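Local coordinates for protein phytase (Debaryomyces castellii, PDB 2GFI) that probably removes phosphate groups from phytate, as a 3-phytase of the histidine acid phosphatase family, at residues 39-44 against 261-266; 72-77 against 111-116. All blocks are in the same frame, centred on the assembly; numbering follows the deposited sequence.

Interaction 1. Residues 39-44 against 261-266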
loop_
_atom_site.group_PDB
_atom_site.type_symbol
_atom_site.label_atom_id
_atom_site.label_comp_id
_atom_site.label_asym_id
_atom_site.label_seq_id
_atom_site.Cartn_x
_atom_site.Cartn_y
_atom_site.Cartn_z
ATOM N N GLY A 39 -0.599 16.867 16.848
ATOM C CA GLY A 39 -1.058 17.873 15.885
ATOM C C GLY A 39 0.051 18.727 15.295
ATOM O O GLY A 39 -0.207 19.587 14.463
ATOM N N ALA A 40 1.294 18.490 15.683
ATOM C CA ALA A 40 2.403 19.317 15.210
ATOM C C ALA A 40 2.920 18.838 13.873
ATOM O O ALA A 40 3.468 19.620 13.085
ATOM C CB ALA A 40 3.551 19.309 16.238
ATOM N N ALA A 41 2.799 17.531 13.646
ATOM C CA ALA A 41 3.377 16.881 12.490
ATOM C C ALA A 41 2.397 17.059 11.291
ATOM O O ALA A 41 1.380 17.745 11.444
ATOM C CB ALA A 41 3.667 15.410 12.813
ATOM N N PRO A 42 2.690 16.499 10.111
ATOM C CA PRO A 42 1.820 16.716 8.957
ATOM C C PRO A 42 0.349 16.286 9.145
ATOM O O PRO A 42 0.008 15.547 10.093
ATOM C CB PRO A 42 2.516 15.936 7.826
ATOM C CG PRO A 42 3.988 15.973 8.242
ATOM C CD PRO A 42 3.888 15.724 9.743
ATOM N N TYR A 43 -0.499 16.763 8.226
ATOM C CA TYR A 43 -1.889 16.359 8.187
ATOM C C TYR A 43 -2.018 14.844 8.207
ATOM O O TYR A 43 -1.224 14.128 7.572
ATOM C CB TYR A 43 -2.566 16.871 6.900
ATOM C CG TYR A 43 -4.017 16.496 6.861
ATOM C CD1 TYR A 43 -4.906 17.001 7.799
ATOM C CD2 TYR A 43 -4.495 15.606 5.906
ATOM C CE1 TYR A 43 -6.241 16.639 7.774
ATOM C CE2 TYR A 43 -5.824 15.250 5.868
ATOM C CZ TYR A 43 -6.686 15.755 6.800
ATOM O OH TYR A 43 -8.023 15.354 6.746
ATOM N N ILE A 44 -3.026 14.366 8.936
ATOM C CA ILE A 44 -3.444 12.990 8.824
ATOM C C ILE A 44 -4.952 12.923 8.985
ATOM O O ILE A 44 -5.539 13.656 9.781
ATOM C CB ILE A 44 -2.697 12.097 9.881
ATOM C CG1 ILE A 44 -2.788 10.617 9.490
ATOM C CG2 ILE A 44 -3.189 12.408 11.293
ATOM C CD1 ILE A 44 -1.866 9.711 10.284
ATOM N N TYR A 261 8.299 18.951 13.900
ATOM C CA TYR A 261 8.700 20.062 13.049
ATOM C C TYR A 261 9.754 19.793 12.020
ATOM O O TYR A 261 9.641 20.300 10.931
ATOM C CB TYR A 261 8.955 21.338 13.872
ATOM C CG TYR A 261 7.619 21.811 14.320
ATOM C CD1 TYR A 261 6.776 22.443 13.424
ATOM C CD2 TYR A 261 7.154 21.519 15.592
ATOM C CE1 TYR A 261 5.519 22.829 13.789
ATOM C CE2 TYR A 261 5.879 21.919 15.982
ATOM C CZ TYR A 261 5.075 22.573 15.056
ATOM O OH TYR A 261 3.811 22.956 15.400
ATOM N N GLU A 262 10.779 19.007 12.335
ATOM C CA GLU A 262 11.771 18.679 11.328
ATOM C C GLU A 262 11.165 17.821 10.210
ATOM O O GLU A 262 11.526 17.950 9.015
ATOM C CB GLU A 262 12.939 17.921 11.962
ATOM C CG GLU A 262 14.098 17.746 10.992
ATOM C CD GLU A 262 15.347 17.273 11.699
ATOM O OE1 GLU A 262 15.266 16.297 12.478
ATOM O OE2 GLU A 262 16.412 17.883 11.476
ATOM N N LEU A 263 10.257 16.928 10.609
ATOM C CA LEU A 263 9.443 16.192 9.652
ATOM C C LEU A 263 8.668 17.161 8.723
ATOM O O LEU A 263 8.799 17.073 7.500
ATOM C CB LEU A 263 8.498 15.232 10.404
ATOM C CG LEU A 263 7.504 14.392 9.585
ATOM C CD1 LEU A 263 8.215 13.452 8.609
ATOM C CD2 LEU A 263 6.687 13.560 10.573
ATOM N N ASN A 264 7.917 18.105 9.298
ATOM C CA ASN A 264 7.240 19.138 8.504
ATOM C C ASN A 264 8.212 19.852 7.576
ATOM O O ASN A 264 7.978 19.989 6.377
ATOM C CB ASN A 264 6.621 20.208 9.407
ATOM C CG ASN A 264 5.436 19.729 10.139
ATOM O OD1 ASN A 264 4.988 18.605 9.936
ATOM N ND2 ASN A 264 4.895 20.578 11.000
ATOM N N VAL A 265 9.326 20.283 8.132
ATOM C CA VAL A 265 10.232 21.139 7.383
ATOM C C VAL A 265 11.055 20.407 6.339
ATOM O O VAL A 265 11.211 20.895 5.220
ATOM C CB VAL A 265 11.123 21.962 8.343
ATOM C CG1 VAL A 265 12.255 22.658 7.557
ATOM C CG2 VAL A 265 10.253 22.969 9.111
ATOM N N LYS A 266 11.603 19.260 6.717
ATOM C CA LYS A 266 12.573 18.521 5.909
ATOM C C LYS A 266 11.955 17.320 5.195
ATOM O O LYS A 266 12.513 16.829 4.211
ATOM C CB LYS A 266 13.702 18.001 6.806
ATOM C CG LYS A 266 14.446 19.090 7.598
ATOM C CD LYS A 266 15.226 20.062 6.698
ATOM C CE LYS A 266 16.418 19.380 6.039
ATOM N NZ LYS A 266 17.249 20.490 5.434
#

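Interaction 2. Residues 72-77 against 111-116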
loop_
_atom_site.group_PDB
_atom_site.type_symbol
_atom_site.label_atom_id
_atom_site.label_comp_id
_atom_site.label_asym_id
_atom_site.label_seq_id
_atom_site.Cartn_x
_atom_site.Cartn_y
_atom_site.Cartn_z
ATOM N N GLU A 72 0.600 22.681 7.620
ATOM C CA GLU A 72 1.884 22.441 8.235
ATOM C C GLU A 72 2.731 23.711 8.224
ATOM O O GLU A 72 2.714 24.477 7.268
ATOM C CB GLU A 72 2.627 21.306 7.524
ATOM C CG GLU A 72 1.998 19.917 7.684
ATOM C CD GLU A 72 0.893 19.583 6.669
ATOM O OE1 GLU A 72 0.218 20.480 6.127
ATOM O OE2 GLU A 72 0.677 18.390 6.403
ATOM N N ARG A 73 3.479 23.911 9.289
ATOM C CA ARG A 73 4.266 25.097 9.457
ATOM C C ARG A 73 5.611 24.769 10.068
ATOM O O ARG A 73 5.866 23.641 10.538
ATOM C CB ARG A 73 3.505 26.109 10.325
ATOM C CG ARG A 73 2.915 25.527 11.623
ATOM C CD ARG A 73 2.797 26.598 12.643
ATOM N NE ARG A 73 2.221 26.209 13.911
ATOM C CZ ARG A 73 2.955 25.854 14.956
ATOM N NH1 ARG A 73 4.265 25.799 14.862
ATOM N NH2 ARG A 73 2.384 25.543 16.090
ATOM N N TYR A 74 6.493 25.765 9.997
ATOM C CA TYR A 74 7.676 25.842 10.803
ATOM C C TYR A 74 7.249 25.989 12.253
ATOM O O TYR A 74 6.087 26.318 12.543
ATOM C CB TYR A 74 8.495 27.068 10.402
ATOM C CG TYR A 74 9.409 26.811 9.234
ATOM C CD1 TYR A 74 10.737 26.434 9.440
ATOM C CD2 TYR A 74 8.941 26.935 7.918
ATOM C CE1 TYR A 74 11.595 26.197 8.343
ATOM C CE2 TYR A 74 9.772 26.686 6.835
ATOM C CZ TYR A 74 11.086 26.320 7.052
ATOM O OH TYR A 74 11.890 26.067 5.968
ATOM N N PRO A 75 8.186 25.758 13.170
ATOM C CA PRO A 75 7.891 25.942 14.580
ATOM C C PRO A 75 7.481 27.387 14.840
ATOM O O PRO A 75 7.848 28.295 14.090
ATOM C CB PRO A 75 9.210 25.605 15.269
ATOM C CG PRO A 75 9.984 24.794 14.265
ATOM C CD PRO A 75 9.553 25.278 12.928
ATOM N N SER A 76 6.685 27.582 15.881
ATOM C CA SER A 76 6.396 28.910 16.347
ATOM C C SER A 76 7.697 29.470 16.891
ATOM O O SER A 76 8.738 28.768 16.976
ATOM C CB SER A 76 5.363 28.855 17.456
ATOM O OG SER A 76 5.934 28.155 18.541
ATOM N N THR A 77 7.656 30.737 17.275
ATOM C CA THR A 77 8.875 31.377 17.791
ATOM C C THR A 77 9.375 30.643 19.014
ATOM O O THR A 77 10.538 30.244 19.061
ATOM C CB THR A 77 8.601 32.826 18.130
ATOM O OG1 THR A 77 8.123 33.496 16.940
ATOM C CG2 THR A 77 9.924 33.507 18.555
ATOM N N PHE A 111 17.240 22.550 11.721
ATOM C CA PHE A 111 16.356 22.493 10.552
ATOM C C PHE A 111 15.686 23.817 10.148
ATOM O O PHE A 111 15.147 23.951 9.056
ATOM C CB PHE A 111 15.331 21.399 10.717
ATOM C CG PHE A 111 14.321 21.647 11.798
ATOM C CD1 PHE A 111 13.110 22.254 11.506
ATOM C CD2 PHE A 111 14.548 21.213 13.081
ATOM C CE1 PHE A 111 12.149 22.430 12.487
ATOM C CE2 PHE A 111 13.619 21.408 14.079
ATOM C CZ PHE A 111 12.417 22.013 13.791
ATOM N N VAL A 112 15.692 24.784 11.046
ATOM C CA VAL A 112 15.244 26.104 10.706
ATOM C C VAL A 112 16.491 26.923 10.358
ATOM O O VAL A 112 17.198 27.399 11.256
ATOM C CB VAL A 112 14.443 26.755 11.838
ATOM C CG1 VAL A 112 13.812 28.024 11.344
ATOM C CG2 VAL A 112 13.360 25.790 12.340
ATOM N N PRO A 113 16.734 27.101 9.054
ATOM C CA PRO A 113 17.955 27.774 8.599
ATOM C C PRO A 113 17.870 29.252 8.978
ATOM O O PRO A 113 18.825 29.845 9.529
ATOM C CB PRO A 113 17.917 27.594 7.068
ATOM C CG PRO A 113 16.430 27.384 6.705
ATOM C CD PRO A 113 15.818 26.761 7.939
ATOM N N ASP A 114 16.702 29.824 8.737
ATOM C CA ASP A 114 16.484 31.248 8.907
ATOM C C ASP A 114 15.301 31.418 9.842
ATOM O O ASP A 114 14.251 30.809 9.626
ATOM C CB ASP A 114 16.158 31.817 7.532
ATOM C CG ASP A 114 16.252 33.320 7.484
ATOM O OD1 ASP A 114 16.306 33.978 8.580
ATOM O OD2 ASP A 114 16.265 33.914 6.366
ATOM N N SER A 115 15.459 32.237 10.871
ATOM C CA SER A 115 14.421 32.413 11.868
ATOM C C SER A 115 13.242 33.215 11.317
ATOM O O SER A 115 12.187 33.335 11.946
ATOM C CB SER A 115 14.996 33.050 13.146
ATOM O OG SER A 115 15.103 34.465 13.043
ATOM N N VAL A 116 13.406 33.746 10.124
ATOM C CA VAL A 116 12.305 34.414 9.485
ATOM C C VAL A 116 11.177 33.386 9.150
ATOM O O VAL A 116 9.994 33.777 9.015
ATOM C CB VAL A 116 12.785 35.244 8.261
ATOM C CG1 VAL A 116 13.002 34.366 7.049
ATOM C CG2 VAL A 116 11.775 36.322 7.934
#

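Interaction 1. Residues 39-44 against 261-266
A40 lies against the ring of Y261, with its CB 3.5 Å from CE2 of Y261. Its carbonyl oxygen is 3.8 Å above one face of that ring, offset toward the rim. This oxygen also accepts a short hydrogen bond: ND2 of N264 lies 2.7 Å from O of A40. The bond is bent, 145° at the hydrogen, and the oxygen sits 22° out of the amide plane. N264 places its CG opposite its carbonyl carbon (chi1 -72°), which brings the amide across to the loop. ND2 also bonds O of R73, and Q371 gives O of A40 a second bond. The contact joins a loop ahead of strand 59-69, in the central sheet of this phosphatase fold, to the last turns of helix 249-266. Y261 is about 6 Å, side chain to side chain, from H70, the predicted nucleophile. Next, A41 adds a loose apolar touch, CB to CD2 of L263. P42 meets L263 nearly at a right angle, CD of P42 3.6 Å from CD2 of L263. OD1 of N264 packs 3.1 Å from CD of P42. With an alanine here, O of A40 would probably lose one donor, O of R73 its bond to this amide, and a gap would open beside P42.

Interaction 2. Residues 72-77 against 111-116
The Y74 ring overlaps the side chain of V112. CD1 of Y74 is 4.0 Å from CG1 of V112, and the two side chains run past each other in opposite directions. CG2 of V112 sits at the edge of the ring, in its plane. CE1 of Y74 also comes within 4.3 Å of CD of P113. The Y74 hydroxyl is hydrogen-bonded outside the contact, to the backbone oxygen of N126. P75 fills the next position. The CD corner of its ring and CG2 of V112 point at each other, 3.9 Å apart. Its CG lies 3.7 Å from CE1 of F111, whose ring comes from the opposite direction. F111 holds CG between its backbone N and its carbonyl carbon (chi1 68°), and this turns the ring in toward P75. Y258 packs edge-to-face with the F111 ring, and Y83 of helix 77-91 touches both P75 and F111. Contact between the two segments is thus apolar. No polar bond links them; some form within a segment, others with neighbours such as the 119-122 backbone. NH1 of R73 donates to O of Y74 at 3.0 Å and 164°, with the oxygen in the guanidinium plane; the side chain bends back to bond the residue next in the chain. OD1 of D114 accepts from N of V116, an Asx turn. S76 is the N-cap residue of helix 77-91. Segment 72-77 closes the RHGxRxP signature of histidine acid phosphatases, which begins at the end of strand 59-69 and carries the predicted nucleophile H70; R73 and P75 are its last arginine and its proline.

Overall arrangement
Both contacts are buried, but interaction 1 lies deeper: its centre is about 11 Å from the centre of the chain, against about 18 Å for that of interaction 2. Interaction 2 reaches the surface at P113. Their chemistry differs accordingly: an asparagine-to-carbonyl bond with packing in interaction 1, hydrophobic packing alone across interaction 2. Helix 249-266 supplies a segment of interaction 1 and is a neighbour of interaction 2, which Y261 and V265 touch. The two also meet directly. OE2 of E72 is 2.7 Å from N of Y43, a probable hydrogen bond. ND2 of N264 is 3.2 Å from O of R73, probably another. Segment 72-77 thus touches both the 39-44 loop and helix 249-266, and packs on 111-116 as well.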